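PDB 1IXL: hypothetical protein PH1136 from Pyrococcus horikoshii, which is of unknown function but has a hot-dog fold and belongs to the thioesterase superfamily, so it may hydrolyse acyl-CoA thioesters. Local coordinates for residues E65-L70 and C121-K126; I102-V107 and E116-C121. One frame throughout, in Å; residues are numbered along the deposited sequence.

Contact 1. Residues E65-L70 and C121-K126; sequences EPTVVL and CYVLEK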
loop_
_atom_site.group_PDB
_atom_site.type_symbol
_atom_site.label_atom_id
_atom_site.label_comp_id
_atom_site.label_asym_id
_atom_site.label_seq_id
_atom_site.Cartn_x
_atom_site.Cartn_y
_atom_site.Cartn_z
ATOM N N GLU A 65 12.435 1.770 4.298
ATOM C CA GLU A 65 13.658 2.534 4.453
ATOM C C GLU A 65 13.127 3.928 4.764
ATOM O O GLU A 65 12.196 4.383 4.114
ATOM C CB GLU A 65 14.422 2.519 3.133
ATOM C CG GLU A 65 15.895 2.523 3.300
ATOM C CD GLU A 65 16.472 1.129 3.370
ATOM O OE1 GLU A 65 16.676 0.523 2.290
ATOM O OE2 GLU A 65 16.712 0.642 4.498
ATOM N N PRO A 66 13.700 4.628 5.758
ATOM C CA PRO A 66 13.233 5.973 6.128
ATOM C C PRO A 66 12.872 6.950 5.002
ATOM O O PRO A 66 11.776 7.539 4.995
ATOM C CB PRO A 66 14.372 6.507 6.991
ATOM C CG PRO A 66 14.872 5.243 7.688
ATOM C CD PRO A 66 14.869 4.226 6.570
ATOM N N THR A 67 13.793 7.112 4.058
ATOM C CA THR A 67 13.619 8.024 2.938
ATOM C C THR A 67 12.884 7.470 1.704
ATOM O O THR A 67 12.879 8.125 0.652
ATOM C CB THR A 67 14.993 8.525 2.457
ATOM O OG1 THR A 67 15.778 7.405 2.022
ATOM C CG2 THR A 67 15.723 9.244 3.585
ATOM N N VAL A 68 12.264 6.296 1.801
ATOM C CA VAL A 68 11.605 5.739 0.608
ATOM C C VAL A 68 10.453 6.631 0.111
ATOM O O VAL A 68 9.755 7.263 0.904
ATOM C CB VAL A 68 11.090 4.291 0.871
ATOM C CG1 VAL A 68 9.970 4.316 1.909
ATOM C CG2 VAL A 68 10.617 3.647 -0.455
ATOM N N VAL A 69 10.291 6.719 -1.206
ATOM C CA VAL A 69 9.212 7.515 -1.790
ATOM C C VAL A 69 8.667 6.809 -3.029
ATOM O O VAL A 69 9.340 5.978 -3.629
ATOM C CB VAL A 69 9.687 8.954 -2.173
ATOM C CG1 VAL A 69 10.684 8.911 -3.320
ATOM C CG2 VAL A 69 8.500 9.792 -2.560
ATOM N N LEU A 70 7.439 7.112 -3.422
ATOM C CA LEU A 70 6.912 6.445 -4.616
ATOM C C LEU A 70 7.151 7.343 -5.834
ATOM O O LEU A 70 6.753 8.516 -5.847
ATOM C CB LEU A 70 5.417 6.149 -4.450
ATOM C CG LEU A 70 4.755 5.472 -5.653
ATOM C CD1 LEU A 70 5.458 4.132 -5.961
ATOM C CD2 LEU A 70 3.232 5.255 -5.335
ATOM N N CYS A 121 9.670 2.381 -6.459
ATOM C CA CYS A 121 10.079 3.106 -5.271
ATOM C C CYS A 121 11.565 3.483 -5.251
ATOM O O CYS A 121 12.417 2.750 -5.773
ATOM C CB CYS A 121 9.756 2.248 -4.037
ATOM S SG CYS A 121 8.124 1.396 -4.119
ATOM N N TYR A 122 11.855 4.628 -4.629
ATOM C CA TYR A 122 13.224 5.126 -4.546
ATOM C C TYR A 122 13.643 5.442 -3.132
ATOM O O TYR A 122 12.949 6.163 -2.425
ATOM C CB TYR A 122 13.362 6.414 -5.362
ATOM C CG TYR A 122 13.228 6.193 -6.839
ATOM C CD1 TYR A 122 14.327 5.787 -7.605
ATOM C CD2 TYR A 122 12.001 6.353 -7.470
ATOM C CE1 TYR A 122 14.204 5.545 -8.974
ATOM C CE2 TYR A 122 11.856 6.112 -8.826
ATOM C CZ TYR A 122 12.956 5.708 -9.576
ATOM O OH TYR A 122 12.797 5.433 -10.907
ATOM N N VAL A 123 14.794 4.920 -2.735
ATOM C CA VAL A 123 15.331 5.211 -1.423
ATOM C C VAL A 123 16.295 6.372 -1.681
ATOM O O VAL A 123 17.306 6.216 -2.384
ATOM C CB VAL A 123 16.072 3.988 -0.871
ATOM C CG1 VAL A 123 16.692 4.313 0.474
ATOM C CG2 VAL A 123 15.086 2.820 -0.743
ATOM N N LEU A 124 15.967 7.529 -1.127
ATOM C CA LEU A 124 16.751 8.746 -1.330
ATOM C C LEU A 124 17.856 8.945 -0.307
ATOM O O LEU A 124 17.796 8.405 0.796
ATOM C CB LEU A 124 15.813 9.960 -1.299
ATOM C CG LEU A 124 14.510 9.797 -2.103
ATOM C CD1 LEU A 124 13.576 10.985 -1.877
ATOM C CD2 LEU A 124 14.832 9.665 -3.576
ATOM N N GLU A 125 18.871 9.719 -0.691
ATOM C CA GLU A 125 19.987 10.021 0.202
ATOM C C GLU A 125 19.419 10.773 1.400
ATOM O O GLU A 125 19.810 10.549 2.549
ATOM C CB GLU A 125 21.024 10.905 -0.514
ATOM C CG GLU A 125 22.202 11.320 0.376
ATOM C CD GLU A 125 23.328 10.296 0.390
ATOM O OE1 GLU A 125 24.350 10.529 -0.297
ATOM O OE2 GLU A 125 23.186 9.255 1.072
ATOM N N LYS A 126 18.489 11.676 1.116
ATOM C CA LYS A 126 17.844 12.455 2.152
ATOM C C LYS A 126 16.338 12.379 1.960
ATOM O O LYS A 126 15.857 11.915 0.924
ATOM C CB LYS A 126 18.287 13.919 2.097
ATOM C CG LYS A 126 17.648 14.788 3.175
ATOM C CD LYS A 126 17.650 14.082 4.534
ATOM C CE LYS A 126 17.037 14.935 5.623
ATOM N NZ LYS A 126 15.651 15.369 5.309
#

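Contact 2. Residues I102-V107 and E116-C121; sequences IVEVKV and EGKFYC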
loop_
_atom_site.group_PDB
_atom_site.type_symbol
_atom_site.label_atom_id
_atom_site.label_comp_id
_atom_site.label_asym_id
_atom_site.label_seq_id
_atom_site.Cartn_x
_atom_site.Cartn_y
_atom_site.Cartn_z
ATOM N N ILE A 102 11.410 -2.268 -7.290
ATOM C CA ILE A 102 10.142 -2.492 -7.984
ATOM C C ILE A 102 9.334 -3.389 -7.044
ATOM O O ILE A 102 9.770 -4.475 -6.676
ATOM C CB ILE A 102 10.346 -3.176 -9.345
ATOM C CG1 ILE A 102 11.150 -2.257 -10.267
ATOM C CG2 ILE A 102 9.001 -3.473 -9.993
ATOM C CD1 ILE A 102 11.538 -2.909 -11.612
ATOM N N VAL A 103 8.166 -2.918 -6.633
ATOM C CA VAL A 103 7.346 -3.669 -5.691
ATOM C C VAL A 103 6.018 -4.024 -6.329
ATOM O O VAL A 103 5.372 -3.172 -6.926
ATOM C CB VAL A 103 7.085 -2.817 -4.446
ATOM C CG1 VAL A 103 6.229 -3.578 -3.447
ATOM C CG2 VAL A 103 8.426 -2.398 -3.834
ATOM N N GLU A 104 5.622 -5.282 -6.226
ATOM C CA GLU A 104 4.344 -5.687 -6.782
ATOM C C GLU A 104 3.376 -5.671 -5.605
ATOM O O GLU A 104 3.732 -6.069 -4.494
ATOM C CB GLU A 104 4.429 -7.096 -7.377
ATOM C CG GLU A 104 3.089 -7.617 -7.887
ATOM C CD GLU A 104 3.223 -8.914 -8.662
ATOM O OE1 GLU A 104 3.906 -9.836 -8.154
ATOM O OE2 GLU A 104 2.646 -9.010 -9.773
ATOM N N VAL A 105 2.165 -5.183 -5.826
ATOM C CA VAL A 105 1.194 -5.149 -4.744
ATOM C C VAL A 105 -0.143 -5.655 -5.261
ATOM O O VAL A 105 -0.551 -5.362 -6.390
ATOM C CB VAL A 105 0.969 -3.702 -4.189
ATOM C CG1 VAL A 105 -0.006 -3.746 -3.041
ATOM C CG2 VAL A 105 2.277 -3.081 -3.721
ATOM N N LYS A 106 -0.811 -6.438 -4.435
ATOM C CA LYS A 106 -2.120 -6.942 -4.784
ATOM C C LYS A 106 -2.971 -6.636 -3.570
ATOM O O LYS A 106 -2.544 -6.863 -2.435
ATOM C CB LYS A 106 -2.074 -8.454 -5.059
ATOM C CG LYS A 106 -1.631 -8.783 -6.475
ATOM C CD LYS A 106 -2.044 -10.187 -6.878
ATOM C CE LYS A 106 -0.871 -11.134 -6.875
ATOM N NZ LYS A 106 0.105 -10.718 -7.918
ATOM N N VAL A 107 -4.147 -6.064 -3.801
ATOM C CA VAL A 107 -5.025 -5.756 -2.695
ATOM C C VAL A 107 -6.163 -6.767 -2.752
ATOM O O VAL A 107 -6.772 -6.946 -3.806
ATOM C CB VAL A 107 -5.581 -4.338 -2.796
ATOM C CG1 VAL A 107 -6.524 -4.069 -1.617
ATOM C CG2 VAL A 107 -4.416 -3.325 -2.798
ATOM N N GLU A 116 -4.289 -4.589 -8.554
ATOM C CA GLU A 116 -2.967 -5.184 -8.739
ATOM C C GLU A 116 -2.100 -4.097 -9.349
ATOM O O GLU A 116 -2.552 -3.322 -10.205
ATOM C CB GLU A 116 -3.007 -6.417 -9.672
ATOM C CG GLU A 116 -3.745 -6.185 -10.996
ATOM C CD GLU A 116 -3.621 -7.344 -11.977
ATOM O OE1 GLU A 116 -3.673 -8.510 -11.526
ATOM O OE2 GLU A 116 -3.489 -7.081 -13.199
ATOM N N GLY A 117 -0.850 -4.022 -8.924
ATOM C CA GLY A 117 -0.012 -2.988 -9.494
ATOM C C GLY A 117 1.461 -3.136 -9.237
ATOM O O GLY A 117 1.867 -3.945 -8.404
ATOM N N LYS A 118 2.251 -2.372 -9.987
ATOM C CA LYS A 118 3.694 -2.341 -9.831
ATOM C C LYS A 118 4.014 -0.946 -9.314
ATOM O O LYS A 118 3.543 0.046 -9.875
ATOM C CB LYS A 118 4.404 -2.555 -11.164
ATOM C CG LYS A 118 4.377 -3.988 -11.653
ATOM C CD LYS A 118 5.548 -4.263 -12.596
ATOM C CE LYS A 118 5.316 -5.558 -13.368
ATOM N NZ LYS A 118 4.440 -6.492 -12.596
ATOM N N PHE A 119 4.782 -0.872 -8.236
ATOM C CA PHE A 119 5.153 0.409 -7.646
ATOM C C PHE A 119 6.679 0.559 -7.710
ATOM O O PHE A 119 7.420 -0.291 -7.204
ATOM C CB PHE A 119 4.650 0.474 -6.199
ATOM C CG PHE A 119 3.143 0.469 -6.088
ATOM C CD1 PHE A 119 2.411 -0.665 -6.423
ATOM C CD2 PHE A 119 2.458 1.627 -5.735
ATOM C CE1 PHE A 119 0.998 -0.639 -6.413
ATOM C CE2 PHE A 119 1.065 1.663 -5.720
ATOM C CZ PHE A 119 0.338 0.538 -6.058
ATOM N N TYR A 120 7.130 1.636 -8.351
ATOM C CA TYR A 120 8.554 1.927 -8.527
ATOM C C TYR A 120 8.936 2.909 -7.437
ATOM O O TYR A 120 8.575 4.094 -7.482
ATOM C CB TYR A 120 8.804 2.503 -9.932
ATOM C CG TYR A 120 8.315 1.590 -11.036
ATOM C CD1 TYR A 120 6.955 1.346 -11.205
ATOM C CD2 TYR A 120 9.213 0.938 -11.890
ATOM C CE1 TYR A 120 6.495 0.482 -12.186
ATOM C CE2 TYR A 120 8.762 0.068 -12.872
ATOM C CZ TYR A 120 7.401 -0.155 -13.014
ATOM O OH TYR A 120 6.924 -1.017 -13.967
ATOM N N CYS A 121 9.670 2.381 -6.459
ATOM C CA CYS A 121 10.079 3.106 -5.271
ATOM C C CYS A 121 11.565 3.483 -5.251
ATOM O O CYS A 121 12.417 2.750 -5.773
ATOM C CB CYS A 121 9.756 2.248 -4.037
ATOM S SG CYS A 121 8.124 1.396 -4.119
#

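Contact 1. Residues E65-L70 and C121-K126
Val123 pushes its branched end into a hollow roofed by Glu65 and walled by Thr67. Its CG1, anti to the backbone N (chi1 177°), lies 3.4 Å from CG of Glu65, while CG2 spreads under the Glu65 CB. CB and CG of the glutamate thus lie as an apolar lid against the two methyls, the side chains crossing at about a right angle, and its carboxylate passes on to long, weak ion pairs with Arg7 and Lys101. Thr67 suits its place because it has one polar and one apolar branch. OG1 donates to the carbonyl O of Leu124, 2.6 Å away, meeting a lone pair in the carbonyl plane at a C=O...donor angle of 130°; CG2 rests against the backbone of Lys126, 3.6 Å from its C atom. A type I turn from Glu65 to Val68, tied by the backbone bond from Val68 N to Glu65 O, brings lid and wall together. In the hot-dog fold an antiparallel sheet wraps round a long helix, and here strand 68-77, outermost in the sheet within this chain, begins alongside the end of strand 112-123. Val69 and Tyr122 form a hydrogen-bonded pair: Tyr122 N to Val69 O is 3.0 Å and nearly straight, whereas the return bond from Val69 N to Tyr122 O is more bent, at 142°. On the face of this pair, CG1 of Val69 is a bump received by Leu124, whose CD1 comes within 3.8 Å, and by CB of Tyr122. The other face turns to helix 48-63: CG2 of Val68 sits 3.9 Å from CB of Cys121, both side chains touch Met60 of that helix, and CD1 of Leu70 reaches the sulfur of Cys121 at 4.2 Å.

Contact 2. Residues I102-V107 and E116-C121
Val105 packs against Phe119 on the tight side of this hairpin, its CG2 3.6 Å from CD1 of the ring, the two side chains crossing at about a right angle. The ring turns an edge, in plane, to the carbonyl O of Val103, and CG2 of Val103 meets the Cys121 sulfur at 3.8 Å. Gly117 suits its place, since a CB there would be crowded by CE1 of Phe119. An alanine in place of Phe119 would probably leave Val105 without its aromatic partner and open a gap beside it. Four backbone hydrogen bonds join 102-107 to 116-121, that from Phe119 N to Val103 O being 2.7 Å. The other face is looser where Glu104, Lys106, Glu116 and Lys118 lie partly exposed, their long charged chains able to reach solvent. Glu104, extended with CG anti to the backbone N (chi1 176°), has OE2 3.6 Å from NZ of Lys106 in a salt bridge along its own strand, but 4.2 Å from NZ of Lys118. Further along, buried Ile102 lies side by side with Tyr120, whose hydroxyl bonds to Glu74. Strand 100-109 is flanked beyond by strand 86-97, and strand 112-123 by strand 68-77, while Ala55 of helix 48-63 touches both Val105 and Phe119.

How the contacts relate
From the N terminus, the chain passes through strands 19-24 and 27-33 and helix 48-63 before entering 65-70, the first half of contact 1. Strands 68-77 and 86-97 follow, and then 102-107 opens contact 2, which 116-121 closes after only a short hairpin connection. The chain runs straight on from there to 121-126, where contact 1 closes a much longer loop that contains the whole of contact 2. Cys121 belongs to both. Strand 112-123 is thus held by strand 100-109 and strand 68-77, its two sheet neighbours, and Leu70 of contact 1 packs its CD2 3.7 Å from CD2 of Phe119 in contact 2.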